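Local coordinates for beta-1,4-galactanase (PDB 1HJS), which hydrolyses the beta-1,4-galactosidic linkages of type I arabinogalactans as a fungal family 53 glycoside hydrolase, at residues A[172-184]-A[206-220]. Residues are numbered along the deposited sequence; the frame is centred on the assembly and turned at random.
Sequences KPKIMIHLDNGWD and FDMMGVSFYPFYSSS. With PEG (di(hydroxyethyl)ether), chain M.
Strands 174-179 and 208-212 run parallel, Met176 pairing with Met208 and His178 with Gly210, and hydrogen bonds alternate from Ile175 O, which takes both Asp207 N and Met208 N, to Leu179 O before Gly182 N takes up Ser212 O beyond strand 174-179. At the opposite end Asp207 OD2 extends the ladder with a side chain: its anti lone pair receives Ile175 N in a nearly straight bond of 2.9 Å. Outward from the sheet, Ile177 stands at about a right angle to Phe206 and sets CD1 over the ring centre, 3.6 Å from the centroid. On the other face, Met176 CB packs on Met208 CB at 3.9 Å; Gly210 adds no side chain there, and Met176 SD lies against its CA. Further along, His178 has CG anti to the backbone N (chi1 172°), which brings NE2 to Ser212 OG at 2.7 Å, the hydroxyl in the ring plane. In the loops that follow, the six-membered ring of Trp183 carries Ser220 CB over one face, CZ3 to CB being 3.5 Å, while the indole edge meets Phe213 CD1. With an alanine in place of Trp183, Ser220 CB and the Phe213 ring would probably lose their aromatic partner. Ser212 OG is also hydrogen-bonded to Glu135, the probable proton donor, consistent with a second-shell role for this beta-alpha-beta unit of the TIM barrel.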
loop_
_atom_site.group_PDB
_atom_site.type_symbol
_atom_site.label_atom_id
_atom_site.label_comp_id
_atom_site.label_asym_id
_atom_site.label_seq_id
_atom_site.Cartn_x
_atom_site.Cartn_y
_atom_site.Cartn_z
ATOM N N LYS A 172 -11.360 3.121 -15.577
ATOM C CA LYS A 172 -11.510 3.311 -14.135
ATOM C C LYS A 172 -10.559 2.380 -13.392
ATOM O O LYS A 172 -10.221 1.304 -13.881
ATOM C CB LYS A 172 -12.936 2.974 -13.695
ATOM C CG LYS A 172 -13.735 4.154 -13.203
ATOM C CD LYS A 172 -13.937 5.138 -14.311
ATOM C CE LYS A 172 -14.693 6.359 -13.844
ATOM N NZ LYS A 172 -14.893 7.242 -15.020
ATOM N N PRO A 173 -10.110 2.789 -12.200
ATOM C CA PRO A 173 -9.203 1.935 -11.433
ATOM C C PRO A 173 -10.029 1.004 -10.559
ATOM O O PRO A 173 -11.231 1.220 -10.374
ATOM C CB PRO A 173 -8.443 2.938 -10.582
ATOM C CG PRO A 173 -9.532 3.923 -10.235
ATOM C CD PRO A 173 -10.244 4.116 -11.567
ATOM N N LYS A 174 -9.390 -0.033 -10.035
ATOM C CA LYS A 174 -10.069 -0.929 -9.119
ATOM C C LYS A 174 -10.031 -0.163 -7.797
ATOM O O LYS A 174 -9.009 0.439 -7.452
ATOM C CB LYS A 174 -9.310 -2.251 -8.996
ATOM C CG LYS A 174 -9.406 -3.121 -10.243
ATOM C CD LYS A 174 -8.589 -4.394 -10.097
ATOM C CE LYS A 174 -8.735 -5.292 -11.323
ATOM N NZ LYS A 174 -7.835 -6.483 -11.243
ATOM N N ILE A 175 -11.141 -0.162 -7.068
ATOM C CA ILE A 175 -11.196 0.555 -5.800
ATOM C C ILE A 175 -10.876 -0.389 -4.650
ATOM O O ILE A 175 -11.486 -1.449 -4.506
ATOM C CB ILE A 175 -12.576 1.200 -5.601
ATOM C CG1 ILE A 175 -12.832 2.198 -6.734
ATOM C CG2 ILE A 175 -12.634 1.907 -4.255
ATOM C CD1 ILE A 175 -14.228 2.785 -6.748
ATOM N N MET A 176 -9.914 0.008 -3.827
ATOM C CA MET A 176 -9.480 -0.827 -2.712
ATOM C C MET A 176 -9.645 -0.223 -1.326
ATOM O O MET A 176 -9.493 0.978 -1.138
ATOM C CB MET A 176 -8.005 -1.191 -2.902
ATOM C CG MET A 176 -7.361 -1.859 -1.691
ATOM S SD MET A 176 -5.573 -1.986 -1.883
ATOM C CE MET A 176 -5.458 -3.325 -3.047
ATOM N N ILE A 177 -9.972 -1.084 -0.366
ATOM C CA ILE A 177 -10.080 -0.698 1.034
ATOM C C ILE A 177 -8.901 -1.443 1.646
ATOM O O ILE A 177 -8.733 -2.648 1.430
ATOM C CB ILE A 177 -11.407 -1.152 1.671
ATOM C CG1 ILE A 177 -12.543 -0.253 1.169
ATOM C CG2 ILE A 177 -11.313 -1.077 3.192
ATOM C CD1 ILE A 177 -13.929 -0.655 1.664
ATOM N N HIS A 178 -8.083 -0.714 2.395
ATOM C CA HIS A 178 -6.867 -1.258 2.981
ATOM C C HIS A 178 -6.819 -1.224 4.508
ATOM O O HIS A 178 -6.897 -0.159 5.115
ATOM C CB HIS A 178 -5.676 -0.474 2.405
ATOM C CG HIS A 178 -4.357 -0.785 3.043
ATOM N ND1 HIS A 178 -3.299 0.099 3.020
ATOM C CD2 HIS A 178 -3.918 -1.880 3.710
ATOM C CE1 HIS A 178 -2.266 -0.436 3.649
ATOM N NE2 HIS A 178 -2.617 -1.636 4.077
ATOM N N LEU A 179 -6.677 -2.407 5.107
ATOM C CA LEU A 179 -6.577 -2.567 6.557
ATOM C C LEU A 179 -5.208 -3.167 6.895
ATOM O O LEU A 179 -4.594 -3.845 6.069
ATOM C CB LEU A 179 -7.676 -3.513 7.063
ATOM C CG LEU A 179 -9.050 -2.939 7.425
ATOM C CD1 LEU A 179 -9.518 -1.949 6.386
ATOM C CD2 LEU A 179 -10.039 -4.092 7.601
ATOM N N ASP A 180 -4.727 -2.918 8.108
ATOM C CA ASP A 180 -3.440 -3.466 8.529
ATOM C C ASP A 180 -3.641 -4.893 9.054
ATOM O O ASP A 180 -4.745 -5.437 8.985
ATOM C CB ASP A 180 -2.835 -2.586 9.625
ATOM C CG ASP A 180 -3.601 -2.672 10.931
ATOM O OD1 ASP A 180 -4.847 -2.744 10.890
ATOM O OD2 ASP A 180 -2.954 -2.660 12.000
ATOM N N ASN A 181 -2.567 -5.489 9.567
ATOM C CA ASN A 181 -2.596 -6.839 10.133
ATOM C C ASN A 181 -3.445 -7.853 9.358
ATOM O O ASN A 181 -4.434 -8.387 9.877
ATOM C CB ASN A 181 -3.073 -6.782 11.593
ATOM C CG ASN A 181 -2.161 -5.942 12.476
ATOM O OD1 ASN A 181 -0.970 -5.795 12.196
ATOM N ND2 ASN A 181 -2.715 -5.397 13.556
ATOM N N GLY A 182 -3.038 -8.137 8.125
ATOM C CA GLY A 182 -3.771 -9.079 7.299
ATOM C C GLY A 182 -3.920 -10.462 7.901
ATOM O O GLY A 182 -4.807 -11.220 7.502
ATOM N N TRP A 183 -3.057 -10.795 8.856
ATOM C CA TRP A 183 -3.095 -12.101 9.510
ATOM C C TRP A 183 -4.193 -12.195 10.565
ATOM O O TRP A 183 -4.558 -13.291 10.989
ATOM C CB TRP A 183 -1.753 -12.381 10.190
ATOM C CG TRP A 183 -1.325 -11.270 11.104
ATOM C CD1 TRP A 183 -0.534 -10.202 10.782
ATOM C CD2 TRP A 183 -1.713 -11.082 12.472
ATOM N NE1 TRP A 183 -0.406 -9.364 11.861
ATOM C CE2 TRP A 183 -1.117 -9.880 12.913
ATOM C CE3 TRP A 183 -2.506 -11.813 13.367
ATOM C CZ2 TRP A 183 -1.287 -9.390 14.212
ATOM C CZ3 TRP A 183 -2.676 -11.323 14.665
ATOM C CH2 TRP A 183 -2.067 -10.123 15.071
ATOM N N ASP A 184 -4.704 -11.043 10.988
ATOM C CA ASP A 184 -5.732 -10.977 12.028
ATOM C C ASP A 184 -7.151 -11.066 11.475
ATOM O O ASP A 184 -7.808 -10.043 11.275
ATOM C CB ASP A 184 -5.560 -9.675 12.818
ATOM C CG ASP A 184 -6.449 -9.606 14.047
ATOM O OD1 ASP A 184 -7.277 -10.516 14.248
ATOM O OD2 ASP A 184 -6.314 -8.626 14.812
ATOM N N PHE A 206 -16.772 -1.157 -3.958
ATOM C CA PHE A 206 -15.328 -1.343 -4.064
ATOM C C PHE A 206 -15.000 -2.696 -4.677
ATOM O O PHE A 206 -15.859 -3.578 -4.751
ATOM C CB PHE A 206 -14.622 -1.144 -2.709
ATOM C CG PHE A 206 -14.959 -2.171 -1.671
ATOM C CD1 PHE A 206 -16.210 -2.191 -1.068
ATOM C CD2 PHE A 206 -14.006 -3.104 -1.271
ATOM C CE1 PHE A 206 -16.510 -3.123 -0.078
ATOM C CE2 PHE A 206 -14.291 -4.043 -0.282
ATOM C CZ PHE A 206 -15.547 -4.053 0.318
ATOM N N ASP A 207 -13.755 -2.860 -5.113
ATOM C CA ASP A 207 -13.352 -4.079 -5.801
ATOM C C ASP A 207 -12.279 -4.932 -5.141
ATOM O O ASP A 207 -12.186 -6.132 -5.408
ATOM C CB ASP A 207 -12.871 -3.696 -7.200
ATOM C CG ASP A 207 -13.803 -2.713 -7.879
ATOM O OD1 ASP A 207 -14.951 -3.101 -8.160
ATOM O OD2 ASP A 207 -13.395 -1.555 -8.123
ATOM N N MET A 208 -11.473 -4.322 -4.286
ATOM C CA MET A 208 -10.380 -5.047 -3.664
ATOM C C MET A 208 -10.228 -4.821 -2.172
ATOM O O MET A 208 -10.611 -3.781 -1.639
ATOM C CB MET A 208 -9.058 -4.646 -4.323
ATOM C CG MET A 208 -9.031 -4.684 -5.826
ATOM S SD MET A 208 -7.410 -4.098 -6.419
ATOM C CE MET A 208 -6.445 -5.603 -6.275
ATOM N N MET A 209 -9.646 -5.816 -1.513
ATOM C CA MET A 209 -9.356 -5.747 -0.091
ATOM C C MET A 209 -7.853 -5.914 0.016
ATOM O O MET A 209 -7.303 -6.944 -0.389
ATOM C CB MET A 209 -10.049 -6.875 0.674
ATOM C CG MET A 209 -11.560 -6.777 0.665
ATOM S SD MET A 209 -12.320 -8.046 1.687
ATOM C CE MET A 209 -13.939 -7.315 1.924
ATOM N N GLY A 210 -7.185 -4.892 0.532
ATOM C CA GLY A 210 -5.745 -4.973 0.680
ATOM C C GLY A 210 -5.382 -5.094 2.146
ATOM O O GLY A 210 -6.108 -4.603 3.009
ATOM N N VAL A 211 -4.270 -5.760 2.434
ATOM C CA VAL A 211 -3.828 -5.909 3.810
ATOM C C VAL A 211 -2.329 -5.693 3.910
ATOM O O VAL A 211 -1.589 -5.966 2.962
ATOM C CB VAL A 211 -4.121 -7.323 4.363
ATOM C CG1 VAL A 211 -5.611 -7.614 4.296
ATOM C CG2 VAL A 211 -3.333 -8.369 3.580
ATOM N N SER A 212 -1.891 -5.183 5.054
ATOM C CA SER A 212 -0.468 -5.008 5.300
ATOM C C SER A 212 -0.070 -6.313 5.987
ATOM O O SER A 212 -0.875 -6.906 6.708
ATOM C CB SER A 212 -0.208 -3.837 6.252
ATOM O OG SER A 212 -0.630 -2.602 5.698
ATOM N N PHE A 213 1.152 -6.773 5.747
ATOM C CA PHE A 213 1.633 -7.993 6.376
ATOM C C PHE A 213 3.121 -7.851 6.642
ATOM O O PHE A 213 3.939 -7.939 5.721
ATOM C CB PHE A 213 1.383 -9.216 5.488
ATOM C CG PHE A 213 1.843 -10.510 6.106
ATOM C CD1 PHE A 213 1.190 -11.032 7.220
ATOM C CD2 PHE A 213 2.944 -11.188 5.597
ATOM C CE1 PHE A 213 1.632 -12.216 7.820
ATOM C CE2 PHE A 213 3.397 -12.372 6.187
ATOM C CZ PHE A 213 2.739 -12.887 7.303
ATOM N N TYR A 214 3.457 -7.616 7.908
ATOM C CA TYR A 214 4.840 -7.446 8.341
ATOM C C TYR A 214 5.174 -8.530 9.367
ATOM O O TYR A 214 4.321 -8.926 10.168
ATOM C CB TYR A 214 5.024 -6.063 8.963
ATOM C CG TYR A 214 4.998 -4.928 7.962
ATOM C CD1 TYR A 214 6.078 -4.699 7.110
ATOM C CD2 TYR A 214 3.898 -4.073 7.876
ATOM C CE1 TYR A 214 6.067 -3.643 6.201
ATOM C CE2 TYR A 214 3.879 -3.011 6.965
ATOM C CZ TYR A 214 4.968 -2.804 6.137
ATOM O OH TYR A 214 4.977 -1.747 5.253
ATOM N N PRO A 215 6.420 -9.018 9.361
ATOM C CA PRO A 215 6.814 -10.066 10.306
ATOM C C PRO A 215 7.414 -9.589 11.623
ATOM O O PRO A 215 7.621 -10.394 12.529
ATOM C CB PRO A 215 7.825 -10.864 9.499
ATOM C CG PRO A 215 8.590 -9.753 8.799
ATOM C CD PRO A 215 7.462 -8.820 8.330
ATOM N N PHE A 216 7.677 -8.292 11.745
ATOM C CA PHE A 216 8.330 -7.774 12.941
ATOM C C PHE A 216 7.556 -6.875 13.902
ATOM O O PHE A 216 8.164 -6.091 14.630
ATOM C CB PHE A 216 9.628 -7.071 12.532
ATOM C CG PHE A 216 9.510 -6.273 11.267
ATOM C CD1 PHE A 216 8.575 -5.248 11.156
ATOM C CD2 PHE A 216 10.333 -6.546 10.183
ATOM C CE1 PHE A 216 8.461 -4.501 9.975
ATOM C CE2 PHE A 216 10.227 -5.804 8.998
ATOM C CZ PHE A 216 9.290 -4.782 8.899
ATOM N N TYR A 217 6.235 -6.992 13.923
ATOM C CA TYR A 217 5.421 -6.186 14.829
ATOM C C TYR A 217 4.597 -7.073 15.754
ATOM O O TYR A 217 3.809 -6.578 16.563
ATOM C CB TYR A 217 4.486 -5.266 14.044
ATOM C CG TYR A 217 5.200 -4.168 13.292
ATOM C CD1 TYR A 217 6.076 -3.303 13.950
ATOM C CD2 TYR A 217 5.002 -3.989 11.922
ATOM C CE1 TYR A 217 6.738 -2.289 13.266
ATOM C CE2 TYR A 217 5.661 -2.977 11.227
ATOM C CZ TYR A 217 6.525 -2.131 11.903
ATOM O OH TYR A 217 7.175 -1.133 11.221
ATOM N N SER A 218 4.789 -8.383 15.627
ATOM C CA SER A 218 4.061 -9.362 16.429
ATOM C C SER A 218 4.349 -10.766 15.923
ATOM O O SER A 218 4.343 -11.012 14.718
ATOM C CB SER A 218 2.552 -9.106 16.349
ATOM O OG SER A 218 1.821 -10.209 16.868
ATOM N N SER A 219 4.599 -11.689 16.846
ATOM C CA SER A 219 4.878 -13.072 16.475
ATOM C C SER A 219 3.617 -13.762 15.957
ATOM O O SER A 219 3.680 -14.878 15.440
ATOM C CB SER A 219 5.431 -13.842 17.681
ATOM O OG SER A 219 4.514 -13.822 18.757
ATOM N N SER A 220 2.474 -13.097 16.094
ATOM C CA SER A 220 1.210 -13.664 15.629
ATOM C C SER A 220 1.070 -13.612 14.108
ATOM O O SER A 220 0.205 -14.276 13.539
ATOM C CB SER A 220 0.031 -12.926 16.271
ATOM O OG SER A 220 0.013 -13.119 17.679
HETATM C C1 PEG M . -7.231 -14.631 13.574
HETATM O O1 PEG M . -8.096 -13.882 14.482
HETATM C C2 PEG M . -5.813 -14.285 13.949
HETATM O O2 PEG M . -5.068 -15.103 14.896
HETATM C C3 PEG M . -3.735 -14.662 15.167
HETATM C C4 PEG M . -2.704 -15.761 15.525
HETATM O O4 PEG M . -1.880 -16.305 14.464
HETATM O O HOH W 1 -13.897 0.327 -10.004
HETATM O O HOH W 2 2.006 -7.562 12.405
#